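Local coordinates for protein esterase (Rhizomucor miehei CAU432, PDB 4WY8) that hydrolyses carboxylic ester bonds as a carboxylesterase of the alpha/beta hydrolase fold, at residues Thr282-Leu287 / Leu307-Ala312. Numbering follows the deposited sequence.
Sequences TAVRYL and LDHIVA
At the edge of one subunit's alpha/beta hydrolase sheet, Tyr286 and Val284 of its outermost strand, 281-286, meet His309 of the C-terminal helix 301-322. The two backbones stay apart, with Val284 CA and His309 CA 10.5 Å from each other, and the side chains bridge the gap. Tyr286 OH and His309 ND1 form a hydrogen bond of 2.9 Å in which either may be the donor. The nitrogen lies near the plane of the phenol, at its hydroxyl end, and the hydroxyl near the plane of the imidazole, so the two rings meet edge on and do not stack on each other. With CG anti to the backbone N (chi1 -176°), His309 reaches out from the helix toward the strand, and its ND1 is tied within a buried contact. Beside this bond Val284 CG2 touches His309 CE1 at 4.0 Å, a methyl approaching the imidazole obliquely. Strand 253-258 flanks 281-286 within the subunit, its Ile256 packing against Val284, Tyr286 and Ile310. Along the other edge, residues 284-286 pair antiparallel with a strand of the second subunit, carrying the sheet across the dimer interface, where His309 stacks on His309 of that subunit.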
ATOM      1  N   THR A 282      -2.049   2.723   9.473  1.00  8.04           N
ATOM      2  CA  THR A 282      -1.856   2.853   8.035  1.00 10.89           C
ATOM      3  C   THR A 282      -3.045   2.143   7.381  1.00 11.23           C
ATOM      4  O   THR A 282      -3.267   0.963   7.639  1.00 12.60           O
ATOM      5  CB  THR A 282      -0.505   2.229   7.587  1.00 14.92           C
ATOM      6  OG1 THR A 282       0.552   2.775   8.379  1.00 17.63           O
ATOM      7  CG2 THR A 282      -0.215   2.483   6.108  1.00 11.70           C
ATOM      8  N   ALA A 283      -3.848   2.873   6.604  1.00 11.23           N
ATOM      9  CA  ALA A 283      -5.063   2.309   5.981  1.00 11.58           C
ATOM     10  C   ALA A 283      -5.004   2.515   4.482  1.00  8.52           C
ATOM     11  O   ALA A 283      -4.809   3.631   3.997  1.00 11.15           O
ATOM     12  CB  ALA A 283      -6.339   2.944   6.557  1.00  5.21           C
ATOM     13  N   VAL A 284      -5.117   1.425   3.743  1.00  9.34           N
ATOM     14  CA  VAL A 284      -4.955   1.489   2.295  1.00  8.63           C
ATOM     15  C   VAL A 284      -6.017   0.658   1.609  1.00  9.07           C
ATOM     16  O   VAL A 284      -6.318  -0.451   2.034  1.00  9.45           O
ATOM     17  CB  VAL A 284      -3.548   1.001   1.875  1.00 10.95           C
ATOM     18  CG1 VAL A 284      -2.498   1.860   2.513  1.00  9.16           C
ATOM     19  CG2 VAL A 284      -3.323  -0.406   2.351  1.00 14.03           C
ATOM     20  N   ARG A 285      -6.597   1.204   0.553  1.00 11.56           N
ATOM     21  CA  ARG A 285      -7.546   0.471  -0.279  1.00 11.14           C
ATOM     22  C   ARG A 285      -6.847   0.044  -1.567  1.00 11.75           C
ATOM     23  O   ARG A 285      -6.265   0.885  -2.247  1.00 11.61           O
ATOM     24  CB  ARG A 285      -8.760   1.345  -0.601  1.00 10.09           C
ATOM     25  CG  ARG A 285      -9.735   0.699  -1.583  1.00 14.81           C
ATOM     26  CD  ARG A 285     -10.651   1.738  -2.202  1.00 14.07           C
ATOM     27  NE  ARG A 285     -11.527   2.364  -1.211  1.00 13.65           N
ATOM     28  CZ  ARG A 285     -12.583   3.111  -1.523  1.00 17.14           C
ATOM     29  NH1 ARG A 285     -12.880   3.318  -2.798  1.00 12.28           N
ATOM     30  NH2 ARG A 285     -13.336   3.651  -0.566  1.00 15.08           N
ATOM     31  N   TYR A 286      -6.843  -1.251  -1.881  1.00 13.81           N
ATOM     32  CA  TYR A 286      -6.270  -1.693  -3.150  1.00 12.39           C
ATOM     33  C   TYR A 286      -7.328  -1.699  -4.229  1.00 14.27           C
ATOM     34  O   TYR A 286      -8.419  -2.257  -4.034  1.00 16.60           O
ATOM     35  CB  TYR A 286      -5.641  -3.076  -3.014  1.00  9.28           C
ATOM     36  CG  TYR A 286      -4.190  -3.020  -2.569  1.00 11.56           C
ATOM     37  CD1 TYR A 286      -3.851  -2.736  -1.244  1.00 11.13           C
ATOM     38  CD2 TYR A 286      -3.159  -3.274  -3.469  1.00  9.94           C
ATOM     39  CE1 TYR A 286      -2.511  -2.671  -0.835  1.00  9.55           C
ATOM     40  CE2 TYR A 286      -1.827  -3.232  -3.066  1.00 12.29           C
ATOM     41  CZ  TYR A 286      -1.516  -2.934  -1.750  1.00  9.72           C
ATOM     42  OH  TYR A 286      -0.202  -2.901  -1.362  1.00  9.20           O
ATOM     43  N   LEU A 287      -7.014  -1.092  -5.370  1.00 12.41           N
ATOM     44  CA  LEU A 287      -7.994  -1.009  -6.443  1.00 13.02           C
ATOM     45  C   LEU A 287      -7.992  -2.255  -7.320  1.00 18.26           C
ATOM     46  O   LEU A 287      -6.968  -2.948  -7.450  1.00 15.18           O
ATOM     47  CB  LEU A 287      -7.758   0.225  -7.301  1.00 15.94           C
ATOM     48  CG  LEU A 287      -8.578   1.452  -6.873  1.00 21.61           C
ATOM     49  CD1 LEU A 287      -8.076   2.074  -5.560  1.00 16.77           C
ATOM     50  CD2 LEU A 287      -8.588   2.478  -7.985  1.00 21.55           C
ATOM     51  N   LEU A 307       1.332  -8.739  -0.192  1.00  9.55           N
ATOM     52  CA  LEU A 307       2.251  -9.379   0.763  1.00 11.32           C
ATOM     53  C   LEU A 307       3.607  -8.663   0.856  1.00  9.70           C
ATOM     54  O   LEU A 307       4.170  -8.545   1.948  1.00 10.40           O
ATOM     55  CB  LEU A 307       2.466 -10.850   0.412  1.00 10.56           C
ATOM     56  CG  LEU A 307       1.284 -11.763   0.731  1.00 13.01           C
ATOM     57  CD1 LEU A 307       1.753 -13.184   0.576  1.00 18.87           C
ATOM     58  CD2 LEU A 307       0.781 -11.538   2.146  1.00 14.62           C
ATOM     59  N   ASP A 308       4.145  -8.190  -0.268  1.00  7.37           N
ATOM     60  CA  ASP A 308       5.394  -7.425  -0.206  1.00 10.19           C
ATOM     61  C   ASP A 308       5.228  -6.131   0.634  1.00 11.16           C
ATOM     62  O   ASP A 308       6.114  -5.733   1.410  1.00  8.10           O
ATOM     63  CB  ASP A 308       5.884  -7.088  -1.621  1.00 12.75           C
ATOM     64  CG  ASP A 308       6.420  -8.318  -2.369  1.00 18.77           C
ATOM     65  OD1 ASP A 308       6.775  -9.334  -1.707  1.00 15.69           O
ATOM     66  OD2 ASP A 308       6.474  -8.260  -3.629  1.00 20.50           O
ATOM     67  N   HIS A 309       4.072  -5.498   0.474  1.00 10.87           N
ATOM     68  CA  HIS A 309       3.707  -4.336   1.271  1.00  9.58           C
ATOM     69  C   HIS A 309       3.635  -4.637   2.769  1.00 10.55           C
ATOM     70  O   HIS A 309       4.257  -3.945   3.597  1.00 11.24           O
ATOM     71  CB  HIS A 309       2.378  -3.808   0.775  1.00  8.32           C
ATOM     72  CG  HIS A 309       1.947  -2.554   1.445  1.00 13.85           C
ATOM     73  ND1 HIS A 309       0.764  -1.925   1.139  1.00 18.13           N
ATOM     74  CD2 HIS A 309       2.553  -1.797   2.393  1.00 13.09           C
ATOM     75  CE1 HIS A 309       0.657  -0.823   1.869  1.00 20.17           C
ATOM     76  NE2 HIS A 309       1.725  -0.729   2.638  1.00 18.62           N
ATOM     77  N   ILE A 310       2.872  -5.669   3.116  1.00  8.36           N
ATOM     78  CA  ILE A 310       2.764  -6.114   4.499  1.00  7.95           C
ATOM     79  C   ILE A 310       4.137  -6.388   5.099  1.00 10.08           C
ATOM     80  O   ILE A 310       4.415  -6.012   6.234  1.00  7.52           O
ATOM     81  CB  ILE A 310       1.900  -7.395   4.605  1.00  8.33           C
ATOM     82  CG1 ILE A 310       0.426  -7.063   4.325  1.00  6.89           C
ATOM     83  CG2 ILE A 310       2.011  -8.043   5.983  1.00  5.58           C
ATOM     84  CD1 ILE A 310      -0.430  -8.292   4.156  1.00  8.24           C
ATOM     85  N   VAL A 311       5.001  -7.036   4.327  1.00  8.09           N
ATOM     86  CA  VAL A 311       6.330  -7.338   4.812  1.00  5.98           C
ATOM     87  C   VAL A 311       7.143  -6.069   5.043  1.00 10.91           C
ATOM     88  O   VAL A 311       7.828  -5.958   6.064  1.00 10.65           O
ATOM     89  CB  VAL A 311       7.064  -8.267   3.836  1.00  9.22           C
ATOM     90  CG1 VAL A 311       8.558  -8.396   4.224  1.00  8.67           C
ATOM     91  CG2 VAL A 311       6.378  -9.616   3.826  1.00  6.99           C
ATOM     92  N   ALA A 312       7.062  -5.101   4.125  1.00  8.41           N
ATOM     93  CA  ALA A 312       7.773  -3.830   4.334  1.00 10.14           C
ATOM     94  C   ALA A 312       7.313  -3.137   5.627  1.00 10.47           C
ATOM     95  O   ALA A 312       8.119  -2.606   6.413  1.00 17.94           O
ATOM     96  CB  ALA A 312       7.564  -2.904   3.138  1.00 11.56           C
TER